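Local coordinates for protein catechol 1,2-dioxygenase (Burkholderia ambifaria, PDB 5VXT) that probably catalyses the intradiol ring cleavage of catechol by molecular oxygen at a non-haem iron(III) centre, as the catechol 1,2-dioxygenases do, at residues B[180-190]-B[316-324]; B[274-283]-B[293-301]. All blocks are in the same frame, centred on the assembly; numbering follows the deposited sequence. Where two conformers were deposited one is given.

Contact 1: B[180-190]-B[316-324]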
ATOM      1  N   HIS B 180      21.213 -12.291  -0.209  1.00 44.67           N
ATOM      2  CA  HIS B 180      20.567 -11.283   0.630  1.00 42.75           C
ATOM      3  C   HIS B 180      19.044 -11.406   0.591  1.00 37.78           C
ATOM      4  O   HIS B 180      18.357 -10.777   1.400  1.00 35.78           O
ATOM      5  CB  HIS B 180      20.991  -9.859   0.238  1.00 51.49           C
ATOM      6  CG  HIS B 180      20.986  -8.890   1.381  1.00 61.94           C
ATOM      7  ND1 HIS B 180      21.994  -8.846   2.322  1.00 66.18           N
ATOM      8  CD2 HIS B 180      20.099  -7.931   1.737  1.00 64.84           C
ATOM      9  CE1 HIS B 180      21.726  -7.902   3.208  1.00 67.10           C
ATOM     10  NE2 HIS B 180      20.581  -7.332   2.876  1.00 63.52           N
ATOM     11  N   PHE B 181      18.503 -12.219  -0.328  1.00 35.51           N
ATOM     12  CA  PHE B 181      17.059 -12.397  -0.469  1.00 36.49           C
ATOM     13  C   PHE B 181      16.685 -13.866  -0.605  1.00 39.93           C
ATOM     14  O   PHE B 181      15.667 -14.192  -1.225  1.00 38.23           O
ATOM     15  CB  PHE B 181      16.511 -11.633  -1.677  1.00 32.73           C
ATOM     16  CG  PHE B 181      16.820 -10.174  -1.673  1.00 35.14           C
ATOM     17  CD1 PHE B 181      17.918  -9.685  -2.370  1.00 37.46           C
ATOM     18  CD2 PHE B 181      16.005  -9.285  -0.985  1.00 36.48           C
ATOM     19  CE1 PHE B 181      18.207  -8.331  -2.371  1.00 40.58           C
ATOM     20  CE2 PHE B 181      16.285  -7.935  -0.981  1.00 36.46           C
ATOM     21  CZ  PHE B 181      17.386  -7.453  -1.673  1.00 38.42           C
ATOM     22  N   ASP B 182      17.492 -14.771  -0.054  1.00 40.33           N
ATOM     23  CA  ASP B 182      17.237 -16.198  -0.230  1.00 41.18           C
ATOM     24  C   ASP B 182      16.337 -16.707   0.890  1.00 45.01           C
ATOM     25  O   ASP B 182      16.749 -16.684   2.058  1.00 43.13           O
ATOM     26  CB  ASP B 182      18.540 -16.976  -0.255  1.00 37.73           C
ATOM     27  CG  ASP B 182      18.360 -18.409  -0.743  1.00 40.62           C
ATOM     28  OD1 ASP B 182      17.338 -19.048  -0.390  1.00 38.63           O
ATOM     29  OD2 ASP B 182      19.240 -18.898  -1.487  1.00 39.65           O
ATOM     30  N   PRO B 183      15.126 -17.186   0.590  1.00 43.04           N
ATOM     31  CA  PRO B 183      14.222 -17.651   1.648  1.00 47.27           C
ATOM     32  C   PRO B 183      14.530 -19.045   2.168  1.00 48.12           C
ATOM     33  O   PRO B 183      13.831 -19.514   3.072  1.00 52.38           O
ATOM     34  CB  PRO B 183      12.851 -17.616   0.957  1.00 43.15           C
ATOM     35  CG  PRO B 183      13.168 -17.932  -0.463  1.00 39.42           C
ATOM     36  CD  PRO B 183      14.513 -17.291  -0.746  1.00 36.89           C
ATOM     37  N   THR B 184      15.544 -19.725   1.627  1.00 46.92           N
ATOM     38  CA  THR B 184      15.909 -21.055   2.093  1.00 50.68           C
ATOM     39  C   THR B 184      17.163 -21.072   2.950  1.00 57.18           C
ATOM     40  O   THR B 184      17.384 -22.047   3.674  1.00 61.25           O
ATOM     41  CB  THR B 184      16.109 -22.005   0.902  1.00 55.06           C
ATOM     42  OG1 THR B 184      17.078 -21.454   0.000  1.00 56.92           O
ATOM     43  CG2 THR B 184      14.803 -22.215   0.163  1.00 55.38           C
ATOM     44  N   GLY B 185      17.977 -20.026   2.889  1.00 58.36           N
ATOM     45  CA  GLY B 185      19.181 -19.964   3.690  1.00 59.66           C
ATOM     46  C   GLY B 185      19.860 -18.625   3.499  1.00 62.10           C
ATOM     47  O   GLY B 185      19.319 -17.720   2.862  1.00 67.45           O
ATOM     48  N   LYS B 186      21.055 -18.507   4.065  1.00 61.38           N
ATOM     49  CA  LYS B 186      21.864 -17.300   3.931  1.00 61.07           C
ATOM     50  C   LYS B 186      23.025 -17.608   2.997  1.00 61.85           C
ATOM     51  O   LYS B 186      23.950 -18.337   3.368  1.00 72.75           O
ATOM     52  CB  LYS B 186      22.368 -16.812   5.288  1.00 63.08           C
ATOM     53  N   GLN B 187      22.965 -17.075   1.777  1.00 55.34           N
ATOM     54  CA  GLN B 187      24.128 -17.126   0.906  1.00 51.78           C
ATOM     55  C   GLN B 187      25.195 -16.167   1.425  1.00 46.52           C
ATOM     56  O   GLN B 187      24.948 -15.324   2.291  1.00 48.92           O
ATOM     57  CB  GLN B 187      23.753 -16.764  -0.533  1.00 52.31           C
ATOM     58  CG  GLN B 187      22.468 -17.396  -1.054  1.00 48.83           C
ATOM     59  CD  GLN B 187      22.232 -17.106  -2.534  1.00 46.35           C
ATOM     60  OE1 GLN B 187      23.075 -16.516  -3.211  1.00 43.94           O
ATOM     61  NE2 GLN B 187      21.081 -17.524  -3.039  1.00 41.41           N
ATOM     62  N   SER B 188      26.402 -16.307   0.896  1.00 48.77           N
ATOM     63  CA  SER B 188      27.453 -15.368   1.246  1.00 51.59           C
ATOM     64  C   SER B 188      27.083 -13.969   0.769  1.00 49.70           C
ATOM     65  O   SER B 188      26.376 -13.797  -0.227  1.00 47.90           O
ATOM     66  CB  SER B 188      28.781 -15.804   0.629  1.00 50.53           C
ATOM     67  OG  SER B 188      29.154 -17.086   1.097  1.00 50.79           O
ATOM     68  N   ASP B 189      27.545 -12.962   1.507  1.00 55.78           N
ATOM     69  CA  ASP B 189      27.395 -11.585   1.058  1.00 55.89           C
ATOM     70  C   ASP B 189      27.988 -11.434  -0.337  1.00 52.85           C
ATOM     71  O   ASP B 189      29.142 -11.801  -0.571  1.00 54.07           O
ATOM     72  CB  ASP B 189      28.081 -10.622   2.037  1.00 58.56           C
ATOM     73  CG  ASP B 189      27.400 -10.572   3.400  1.00 58.16           C
ATOM     74  OD1 ASP B 189      26.156 -10.674   3.458  1.00 59.69           O
ATOM     75  OD2 ASP B 189      28.114 -10.425   4.418  1.00 58.44           O
ATOM     76  N   PHE B 190      27.173 -10.927  -1.265  1.00 50.99           N
ATOM     77  CA  PHE B 190      27.550 -10.641  -2.649  1.00 44.96           C
ATOM     78  C   PHE B 190      27.778 -11.893  -3.485  1.00 45.89           C
ATOM     79  O   PHE B 190      28.461 -11.833  -4.521  1.00 41.03           O
ATOM     80  CB  PHE B 190      28.783  -9.734  -2.722  1.00 52.18           C
ATOM     81  CG  PHE B 190      28.627  -8.460  -1.955  1.00 51.05           C
ATOM     82  CD1 PHE B 190      29.255  -8.290  -0.733  1.00 52.85           C
ATOM     83  CD2 PHE B 190      27.825  -7.443  -2.439  1.00 51.05           C
ATOM     84  CE1 PHE B 190      29.103  -7.124  -0.020  1.00 53.51           C
ATOM     85  CE2 PHE B 190      27.666  -6.274  -1.729  1.00 49.15           C
ATOM     86  CZ  PHE B 190      28.307  -6.115  -0.516  1.00 52.85           C
ATOM     87  N   VAL B 316      18.049   7.347 -10.989  1.00 28.66           N
ATOM     88  CA  VAL B 316      16.906   7.082 -10.125  1.00 28.09           C
ATOM     89  C   VAL B 316      17.412   6.792  -8.722  1.00 30.40           C
ATOM     90  O   VAL B 316      18.275   5.923  -8.537  1.00 29.63           O
ATOM     91  CB  VAL B 316      16.072   5.904 -10.672  1.00 27.12           C
ATOM     92  CG1 VAL B 316      15.034   5.458  -9.662  1.00 26.67           C
ATOM     93  CG2 VAL B 316      15.418   6.295 -11.977  1.00 26.73           C
ATOM     94  N   GLU B 317      16.866   7.505  -7.737  1.00 30.08           N
ATOM     95  CA  GLU B 317      17.118   7.237  -6.328  1.00 30.45           C
ATOM     96  C   GLU B 317      15.944   6.458  -5.750  1.00 35.74           C
ATOM     97  O   GLU B 317      14.789   6.890  -5.868  1.00 31.40           O
ATOM     98  CB  GLU B 317      17.328   8.537  -5.544  1.00 32.79           C
ATOM     99  CG  GLU B 317      18.593   9.287  -5.902  1.00 61.20           C
ATOM    100  CD  GLU B 317      19.837   8.450  -5.685  1.00 73.65           C
ATOM    101  OE1 GLU B 317      20.614   8.270  -6.650  1.00 75.71           O
ATOM    102  OE2 GLU B 317      20.026   7.957  -4.550  1.00 78.08           O
ATOM    103  N   ARG B 318      16.237   5.302  -5.149  1.00 28.57           N
ATOM    104  CA  ARG B 318      15.230   4.508  -4.454  1.00 29.82           C
ATOM    105  C   ARG B 318      15.915   3.725  -3.344  1.00 32.00           C
ATOM    106  O   ARG B 318      17.139   3.541  -3.353  1.00 29.40           O
ATOM    107  CB  ARG B 318      14.496   3.551  -5.406  1.00 31.72           C
ATOM    108  CG  ARG B 318      15.429   2.557  -6.095  1.00 27.14           C
ATOM    109  CD  ARG B 318      14.724   1.769  -7.209  1.00 26.32           C
ATOM    110  NE  ARG B 318      13.906   0.661  -6.731  1.00 26.37           N
ATOM    111  CZ  ARG B 318      13.336  -0.244  -7.529  1.00 25.66           C
ATOM    112  NH1 ARG B 318      13.514  -0.179  -8.845  1.00 25.21           N
ATOM    113  NH2 ARG B 318      12.590  -1.222  -7.020  1.00 29.22           N
ATOM    114  N   LEU B 319      15.114   3.281  -2.372  1.00 30.68           N
ATOM    115  CA  LEU B 319      15.637   2.465  -1.282  0.56 29.29           C
ATOM    116  C   LEU B 319      16.309   1.219  -1.843  1.00 29.24           C
ATOM    117  O   LEU B 319      15.688   0.440  -2.571  1.00 28.46           O
ATOM    118  CB  LEU B 319      14.526   2.068  -0.311  0.56 31.34           C
ATOM    119  CG  LEU B 319      14.120   3.036   0.800  0.56 34.55           C
ATOM    120  CD1 LEU B 319      13.289   2.296   1.848  0.56 35.63           C
ATOM    121  CD2 LEU B 319      15.335   3.692   1.438  0.56 37.92           C
ATOM    122  N   ARG B 320      17.586   1.041  -1.512  1.00 35.06           N
ATOM    123  CA  ARG B 320      18.364  -0.096  -1.981  1.00 35.59           C
ATOM    124  C   ARG B 320      19.100  -0.722  -0.809  1.00 36.53           C
ATOM    125  O   ARG B 320      19.623  -0.014   0.058  1.00 37.89           O
ATOM    126  CB  ARG B 320      19.358   0.323  -3.076  1.00 30.52           C
ATOM    127  CG  ARG B 320      18.699   0.620  -4.423  1.00 32.08           C
ATOM    128  CD  ARG B 320      19.497   1.663  -5.206  1.00 36.06           C
ATOM    129  NE  ARG B 320      18.955   1.942  -6.539  1.00 31.13           N
ATOM    130  CZ  ARG B 320      18.989   3.140  -7.121  1.00 32.05           C
ATOM    131  NH1 ARG B 320      19.528   4.182  -6.490  1.00 29.79           N
ATOM    132  NH2 ARG B 320      18.473   3.301  -8.331  1.00 30.49           N
ATOM    133  N   ALA B 321      19.127  -2.051  -0.782  1.00 32.53           N
ATOM    134  CA  ALA B 321      19.849  -2.779   0.250  1.00 35.12           C
ATOM    135  C   ALA B 321      21.354  -2.591   0.090  1.00 34.22           C
ATOM    136  O   ALA B 321      21.849  -2.243  -0.983  1.00 33.50           O
ATOM    137  CB  ALA B 321      19.510  -4.270   0.192  1.00 39.83           C
ATOM    138  N   SER B 322      22.081  -2.837   1.182  1.00 39.68           N
ATOM    139  CA  SER B 322      23.536  -2.793   1.182  0.69 43.14           C
ATOM    140  C   SER B 322      24.070  -3.872   2.114  1.00 43.83           C
ATOM    141  O   SER B 322      23.391  -4.295   3.054  1.00 50.21           O
ATOM    142  CB  SER B 322      24.066  -1.426   1.623  0.69 46.89           C
ATOM    143  OG  SER B 322      23.898  -1.259   3.018  0.69 48.89           O
ATOM    144  N   ALA B 323      25.302  -4.309   1.850  1.00 45.20           N
ATOM    145  CA  ALA B 323      25.891  -5.400   2.612  1.00 50.79           C
ATOM    146  C   ALA B 323      27.363  -5.130   2.889  1.00 58.02           C
ATOM    147  O   ALA B 323      27.999  -4.286   2.250  1.00 49.28           O
ATOM    148  CB  ALA B 323      25.742  -6.744   1.884  1.00 53.70           C
ATOM    149  N   THR B 324      27.888  -5.888   3.852  1.00 68.56           N
ATOM    150  CA  THR B 324      29.268  -5.810   4.322  1.00 76.57           C
ATOM    151  C   THR B 324      30.293  -5.870   3.189  1.00 72.47           C
ATOM    152  O   THR B 324      30.767  -6.945   2.817  1.00 69.62           O
ATOM    153  CB  THR B 324      29.560  -6.955   5.324  1.00 81.93           C
ATOM    154  OG1 THR B 324      28.534  -6.989   6.325  1.00 78.07           O
ATOM    155  CG2 THR B 324      30.908  -6.762   5.995  1.00 88.32           C
TER
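Phe190 turns its CG anti to its own carbonyl carbon (chi1 -55°), and chi2 of 104° then presents the far edge of the ring to the chain end at Ala323 and Thr324. CZ lies 3.3 Å from Ala323 O, and CE1 is equally close to Thr324 O, at 3.3 Å; both carbonyl oxygens sit near the ring plane, so they face the C-H edge and not the pi cloud. The same CZ is 3.6 Å from Ala323 CB. The imidazole of His180 lies obliquely against Ala321, Ser322 and Ala323, its CD2 reaching Ala321 CB at 4.0 Å. Phe181 CZ comes obliquely to Ala321 CB, at 4.3 Å. Asp189 OD2 stays 3.9 Å from Thr324 CB, a loose touch at a poorly ordered terminus. Val125 of strand 125-126 packs against His180, Phe181, Phe190 and Ala323, while Ala321 and Ala323 share backbone hydrogen bonds with Ala126. The loop itself is braced by an Asx turn in which Asp182 OD1 accepts from Thr184 N at 2.8 Å. With the two segments joined by methyl-to-ring packing and C-H edges facing carbonyls, their direct attachment depends on shape and weak electrostatics, whereas the directional backbone bonds of Ala321 and Ala323 run to Ala126.

Contact 2: B[274-283]-B[293-301]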
ATOM      1  N   GLU B 274      16.761  -5.975 -28.064  1.00 28.82           N
ATOM      2  CA  GLU B 274      18.202  -5.771 -28.112  1.00 29.26           C
ATOM      3  C   GLU B 274      18.928  -6.370 -26.916  1.00 30.44           C
ATOM      4  O   GLU B 274      20.162  -6.312 -26.875  1.00 29.70           O
ATOM      5  CB  GLU B 274      18.514  -4.271 -28.196  1.00 29.13           C
ATOM      6  CG  GLU B 274      17.833  -3.552 -29.353  1.00 29.29           C
ATOM      7  CD  GLU B 274      16.438  -3.047 -28.992  1.00 39.98           C
ATOM      8  OE1 GLU B 274      15.910  -3.439 -27.927  1.00 33.29           O
ATOM      9  OE2 GLU B 274      15.874  -2.258 -29.777  1.00 40.92           O
ATOM     10  N   LEU B 275      18.203  -6.939 -25.953  1.00 29.60           N
ATOM     11  CA  LEU B 275      18.777  -7.436 -24.709  1.00 33.35           C
ATOM     12  C   LEU B 275      18.704  -8.959 -24.615  1.00 37.80           C
ATOM     13  O   LEU B 275      18.543  -9.513 -23.523  1.00 31.31           O
ATOM     14  CB  LEU B 275      18.081  -6.785 -23.509  1.00 27.99           C
ATOM     15  CG  LEU B 275      18.189  -5.260 -23.438  1.00 27.66           C
ATOM     16  CD1 LEU B 275      17.485  -4.697 -22.201  1.00 27.00           C
ATOM     17  CD2 LEU B 275      19.646  -4.793 -23.469  1.00 28.21           C
ATOM     18  N   ILE B 276      18.822  -9.638 -25.756  1.00 29.88           N
ATOM     19  CA  ILE B 276      18.790 -11.096 -25.852  1.00 30.56           C
ATOM     20  C   ILE B 276      20.021 -11.543 -26.630  1.00 35.11           C
ATOM     21  O   ILE B 276      19.906 -11.911 -27.807  1.00 35.89           O
ATOM     22  CB  ILE B 276      17.510 -11.597 -26.541  1.00 30.58           C
ATOM     23  CG1 ILE B 276      16.265 -10.921 -25.951  1.00 29.65           C
ATOM     24  CG2 ILE B 276      17.406 -13.112 -26.429  1.00 32.90           C
ATOM     25  CD1 ILE B 276      14.991 -11.338 -26.670  1.00 32.20           C
ATOM     26  N   PRO B 277      21.201 -11.528 -26.031  1.00 31.85           N
ATOM     27  CA  PRO B 277      22.423 -11.823 -26.795  1.00 32.82           C
ATOM     28  C   PRO B 277      22.632 -13.317 -26.946  1.00 33.79           C
ATOM     29  O   PRO B 277      22.193 -14.109 -26.099  1.00 42.92           O
ATOM     30  CB  PRO B 277      23.535 -11.182 -25.952  1.00 32.86           C
ATOM     31  CG  PRO B 277      22.958 -10.994 -24.577  1.00 34.41           C
ATOM     32  CD  PRO B 277      21.472 -11.280 -24.607  1.00 31.48           C
ATOM     33  N   PRO B 278      23.272 -13.743 -28.038  1.00 37.24           N
ATOM     34  CA  PRO B 278      23.607 -15.162 -28.201  1.00 39.44           C
ATOM     35  C   PRO B 278      24.515 -15.664 -27.092  1.00 36.35           C
ATOM     36  O   PRO B 278      25.351 -14.930 -26.560  1.00 41.53           O
ATOM     37  CB  PRO B 278      24.323 -15.199 -29.553  1.00 38.81           C
ATOM     38  CG  PRO B 278      23.772 -14.033 -30.293  1.00 44.69           C
ATOM     39  CD  PRO B 278      23.502 -12.970 -29.267  1.00 34.83           C
ATOM     40  N   VAL B 279      24.328 -16.934 -26.744  1.00 41.62           N
ATOM     41  CA  VAL B 279      25.202 -17.661 -25.828  1.00 49.66           C
ATOM     42  C   VAL B 279      26.008 -18.672 -26.639  1.00 44.82           C
ATOM     43  O   VAL B 279      25.462 -19.339 -27.527  1.00 39.90           O
ATOM     44  CB  VAL B 279      24.391 -18.359 -24.716  1.00 37.74           C
ATOM     45  CG1 VAL B 279      25.318 -18.968 -23.677  1.00 48.03           C
ATOM     46  CG2 VAL B 279      23.398 -17.382 -24.066  1.00 40.01           C
ATOM     47  N   THR B 280      27.305 -18.781 -26.333  1.00 40.27           N
ATOM     48  CA  THR B 280      28.239 -19.664 -27.030  1.00 41.84           C
ATOM     49  C   THR B 280      28.778 -20.727 -26.078  1.00 48.22           C
ATOM     50  O   THR B 280      29.070 -20.434 -24.916  1.00 51.49           O
ATOM     51  CB  THR B 280      29.425 -18.865 -27.626  1.00 49.78           C
ATOM     52  OG1 THR B 280      29.004 -18.146 -28.789  1.00 51.76           O
ATOM     53  CG2 THR B 280      30.563 -19.776 -28.012  1.00 57.84           C
ATOM     54  N   ALA B 281      28.913 -21.962 -26.574  1.00 51.94           N
ATOM     55  CA  ALA B 281      29.647 -23.008 -25.866  1.00 51.47           C
ATOM     56  C   ALA B 281      31.142 -22.896 -26.137  1.00 55.95           C
ATOM     57  O   ALA B 281      31.564 -22.719 -27.283  1.00 58.01           O
ATOM     58  CB  ALA B 281      29.165 -24.393 -26.298  1.00 51.23           C
ATOM     59  N   LYS B 282      31.947 -23.022 -25.081  1.00 47.55           N
ATOM     60  CA  LYS B 282      33.393 -22.883 -25.188  1.00 52.36           C
ATOM     61  C   LYS B 282      34.075 -23.879 -24.257  1.00 54.05           C
ATOM     62  O   LYS B 282      33.443 -24.475 -23.382  1.00 50.28           O
ATOM     63  CB  LYS B 282      33.846 -21.448 -24.877  1.00 55.73           C
ATOM     64  CG  LYS B 282      33.527 -20.461 -25.990  1.00 55.52           C
ATOM     65  CD  LYS B 282      34.122 -19.093 -25.727  1.00 56.46           C
ATOM     66  CE  LYS B 282      34.038 -18.223 -26.976  1.00 63.26           C
ATOM     67  NZ  LYS B 282      34.788 -16.939 -26.837  1.00 65.52           N
ATOM     68  N   ALA B 283      35.374 -24.067 -24.471  1.00 56.22           N
ATOM     69  CA  ALA B 283      36.178 -25.000 -23.695  1.00 53.51           C
ATOM     70  C   ALA B 283      37.382 -24.270 -23.103  1.00 61.06           C
ATOM     71  O   ALA B 283      37.605 -23.083 -23.350  1.00 58.43           O
ATOM     72  CB  ALA B 283      36.621 -26.188 -24.553  1.00 61.43           C
ATOM     73  N   ASP B 293      35.482 -27.739 -17.701  1.00 65.16           N
ATOM     74  CA  ASP B 293      36.154 -27.365 -18.943  1.00 62.95           C
ATOM     75  C   ASP B 293      35.193 -26.691 -19.918  1.00 62.60           C
ATOM     76  O   ASP B 293      35.504 -25.634 -20.481  1.00 60.21           O
ATOM     77  CB  ASP B 293      36.797 -28.588 -19.589  1.00 62.50           C
ATOM     78  CG  ASP B 293      37.432 -28.263 -20.919  1.00 63.92           C
ATOM     79  OD1 ASP B 293      38.279 -27.342 -20.959  1.00 61.44           O
ATOM     80  OD2 ASP B 293      37.078 -28.918 -21.923  1.00 64.30           O
ATOM     81  N   ALA B 294      34.030 -27.295 -20.145  1.00 61.50           N
ATOM     82  CA  ALA B 294      33.020 -26.688 -20.998  1.00 56.84           C
ATOM     83  C   ALA B 294      32.274 -25.599 -20.237  1.00 55.16           C
ATOM     84  O   ALA B 294      31.923 -25.770 -19.067  1.00 51.36           O
ATOM     85  CB  ALA B 294      32.038 -27.746 -21.500  1.00 59.45           C
ATOM     86  N   TYR B 295      32.047 -24.467 -20.901  1.00 48.96           N
ATOM     87  CA  TYR B 295      31.330 -23.366 -20.273  1.00 47.15           C
ATOM     88  C   TYR B 295      30.590 -22.566 -21.330  1.00 45.67           C
ATOM     89  O   TYR B 295      30.919 -22.607 -22.518  1.00 51.11           O
ATOM     90  CB  TYR B 295      32.263 -22.448 -19.475  1.00 49.71           C
ATOM     91  CG  TYR B 295      33.246 -21.649 -20.303  1.00 49.38           C
ATOM     92  CD1 TYR B 295      32.959 -20.349 -20.707  1.00 49.67           C
ATOM     93  CD2 TYR B 295      34.478 -22.189 -20.661  1.00 48.87           C
ATOM     94  CE1 TYR B 295      33.864 -19.615 -21.457  1.00 53.94           C
ATOM     95  CE2 TYR B 295      35.388 -21.466 -21.407  1.00 54.93           C
ATOM     96  CZ  TYR B 295      35.082 -20.183 -21.805  1.00 51.86           C
ATOM     97  OH  TYR B 295      36.000 -19.472 -22.547  1.00 49.41           O
ATOM     98  N   GLN B 296      29.576 -21.837 -20.875  1.00 44.10           N
ATOM     99  CA  GLN B 296      28.793 -20.966 -21.737  1.00 44.57           C
ATOM    100  C   GLN B 296      29.333 -19.546 -21.650  1.00 46.71           C
ATOM    101  O   GLN B 296      29.774 -19.099 -20.588  1.00 44.17           O
ATOM    102  CB  GLN B 296      27.310 -21.012 -21.358  1.00 44.17           C
ATOM    103  CG  GLN B 296      26.635 -22.277 -21.871  1.00 45.59           C
ATOM    104  CD  GLN B 296      25.242 -22.485 -21.324  1.00 48.40           C
ATOM    105  OE1 GLN B 296      25.042 -22.569 -20.111  1.00 54.96           O
ATOM    106  NE2 GLN B 296      24.267 -22.583 -22.218  1.00 45.73           N
ATOM    107  N   ASP B 297      29.296 -18.845 -22.777  1.00 41.23           N
ATOM    108  CA  ASP B 297      29.976 -17.570 -22.941  1.00 44.15           C
ATOM    109  C   ASP B 297      29.015 -16.582 -23.580  1.00 39.31           C
ATOM    110  O   ASP B 297      28.362 -16.906 -24.576  1.00 41.23           O
ATOM    111  CB  ASP B 297      31.234 -17.757 -23.799  1.00 42.02           C
ATOM    112  CG  ASP B 297      32.048 -16.496 -23.933  1.00 47.15           C
ATOM    113  OD1 ASP B 297      31.941 -15.817 -24.978  1.00 47.71           O
ATOM    114  OD2 ASP B 297      32.798 -16.184 -22.986  1.00 48.79           O
ATOM    115  N   ILE B 298      28.893 -15.394 -22.994  1.00 38.33           N
ATOM    116  CA  ILE B 298      28.053 -14.346 -23.557  1.00 37.07           C
ATOM    117  C   ILE B 298      28.898 -13.105 -23.760  1.00 39.00           C
ATOM    118  O   ILE B 298      29.425 -12.545 -22.790  1.00 37.02           O
ATOM    119  CB  ILE B 298      26.844 -14.021 -22.665  1.00 35.89           C
ATOM    120  CG1 ILE B 298      25.984 -15.262 -22.443  1.00 39.50           C
ATOM    121  CG2 ILE B 298      26.037 -12.916 -23.304  1.00 34.77           C
ATOM    122  CD1 ILE B 298      24.704 -14.980 -21.691  1.00 42.56           C
ATOM    123  N   GLU B 299      29.004 -12.657 -25.008  1.00 37.02           N
ATOM    124  CA  GLU B 299      29.639 -11.381 -25.309  1.00 40.53           C
ATOM    125  C   GLU B 299      28.564 -10.303 -25.318  1.00 39.46           C
ATOM    126  O   GLU B 299      27.575 -10.401 -26.052  1.00 37.50           O
ATOM    127  CB  GLU B 299      30.394 -11.420 -26.642  1.00 37.79           C
ATOM    128  CG  GLU B 299      30.960 -10.056 -27.037  1.00 42.13           C
ATOM    129  CD  GLU B 299      31.939 -10.111 -28.199  1.00 51.52           C
ATOM    130  OE1 GLU B 299      32.456 -11.207 -28.503  1.00 49.43           O
ATOM    131  OE2 GLU B 299      32.192  -9.047 -28.804  1.00 53.57           O
ATOM    132  N   PHE B 300      28.734  -9.291 -24.479  1.00 35.20           N
ATOM    133  CA  PHE B 300      27.752  -8.221 -24.408  1.00 34.08           C
ATOM    134  C   PHE B 300      28.464  -6.918 -24.108  1.00 40.18           C
ATOM    135  O   PHE B 300      29.117  -6.786 -23.067  1.00 41.16           O
ATOM    136  CB  PHE B 300      26.695  -8.511 -23.350  1.00 41.91           C
ATOM    137  CG  PHE B 300      25.499  -7.627 -23.455  1.00 36.13           C
ATOM    138  CD1 PHE B 300      24.512  -7.881 -24.394  1.00 32.65           C
ATOM    139  CD2 PHE B 300      25.366  -6.527 -22.630  1.00 36.43           C
ATOM    140  CE1 PHE B 300      23.400  -7.067 -24.489  1.00 36.67           C
ATOM    141  CE2 PHE B 300      24.262  -5.709 -22.732  1.00 30.77           C
ATOM    142  CZ  PHE B 300      23.284  -5.978 -23.665  1.00 31.67           C
ATOM    143  N   ASN B 301      28.331  -5.965 -25.013  1.00 34.02           N
ATOM    144  CA  ASN B 301      28.947  -4.659 -24.864  1.00 34.24           C
ATOM    145  C   ASN B 301      27.918  -3.670 -24.343  1.00 33.24           C
ATOM    146  O   ASN B 301      26.716  -3.810 -24.586  1.00 36.39           O
ATOM    147  CB  ASN B 301      29.509  -4.177 -26.192  1.00 34.87           C
ATOM    148  CG  ASN B 301      30.551  -5.124 -26.743  1.00 35.96           C
ATOM    149  OD1 ASN B 301      31.374  -5.660 -25.995  1.00 36.59           O
ATOM    150  ND2 ASN B 301      30.510  -5.356 -28.047  1.00 37.58           N
TER
HETATM  151  O   HOH W   1      26.566 -12.023 -27.832  1.00 39.92           O
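Lys282 and Tyr295 meet across a hydrogen-bonded antiparallel pair: Lys282 CB stands over one face of the phenol ring, 3.9 Å from its centroid and 24° off the normal, a CH-pi contact. Tyr295 reaches this place because its CG lies between the backbone N and the carbonyl carbon (chi1 68°), which folds the ring over its strand partner; Ala283 O meets the ring at its edge. Beyond CB the lysine runs extended past Asp297, and NZ forms a long salt bridge of 3.6 Å with OD1 of that carboxylate. Asp297 OD1 is also hydrogen-bonded with His151 NE2, its stronger polar partner, so the long lysine contact is the secondary one.

Behind these side chains lies the backbone ladder. Lys282 N donates to Tyr295 O at 2.8 Å, and Tyr295 N returns a bond to Lys282 O. Thr280 and Asp297 form the next hydrogen-bonded pair, with Ala281 and Gln296 as the non-hydrogen-bonded pair between them.

Toward Pro277 the ladder gives way to apolar packing. Val279 CG2 touches Ile298 CD1 at 3.6 Å, and Pro277 CG approaches Phe300 CD1 at 3.5 Å, while Leu275 CD2 comes to the edge of the same ring at CZ. A water donates to Glu299 O at 2.6 Å and weakly to Pro278 O, linking the backbones where they have parted. Farther out, Phe255 of strand 251-256 packs on Pro277, Ile298 and Phe300, and strand 147-155 lines the other side of 295-299 through backbone bonds to Gln296 and Ile298. Strand 280-282 is one of the two outer strands, within this chain, of a mixed five-stranded sheet, set beside a second sheet as in the beta-sandwich of intradiol dioxygenases.

Contact 1 is a surface contact, with one buried residue among eight that touch, and buries 313 Å² in all; contact 2 is partly buried and buries 718 Å² in all. They hold different elements: contact 1 sets a loop between strands 166-170 and 193-197 against the C-terminal tail, while contact 2 pairs two strands at the margin of a sheet. The residues of contact 2 fall between the two segments of contact 1 in the sequence, yet their centres are 27 Å apart and they do not touch. Their chemistry follows their place: ring edges and methyls at the tail, a backbone ladder with a salt bridge and hydrophobic flank at the sheet edge. The second subunit reaches only the 316-324 side of contact 1.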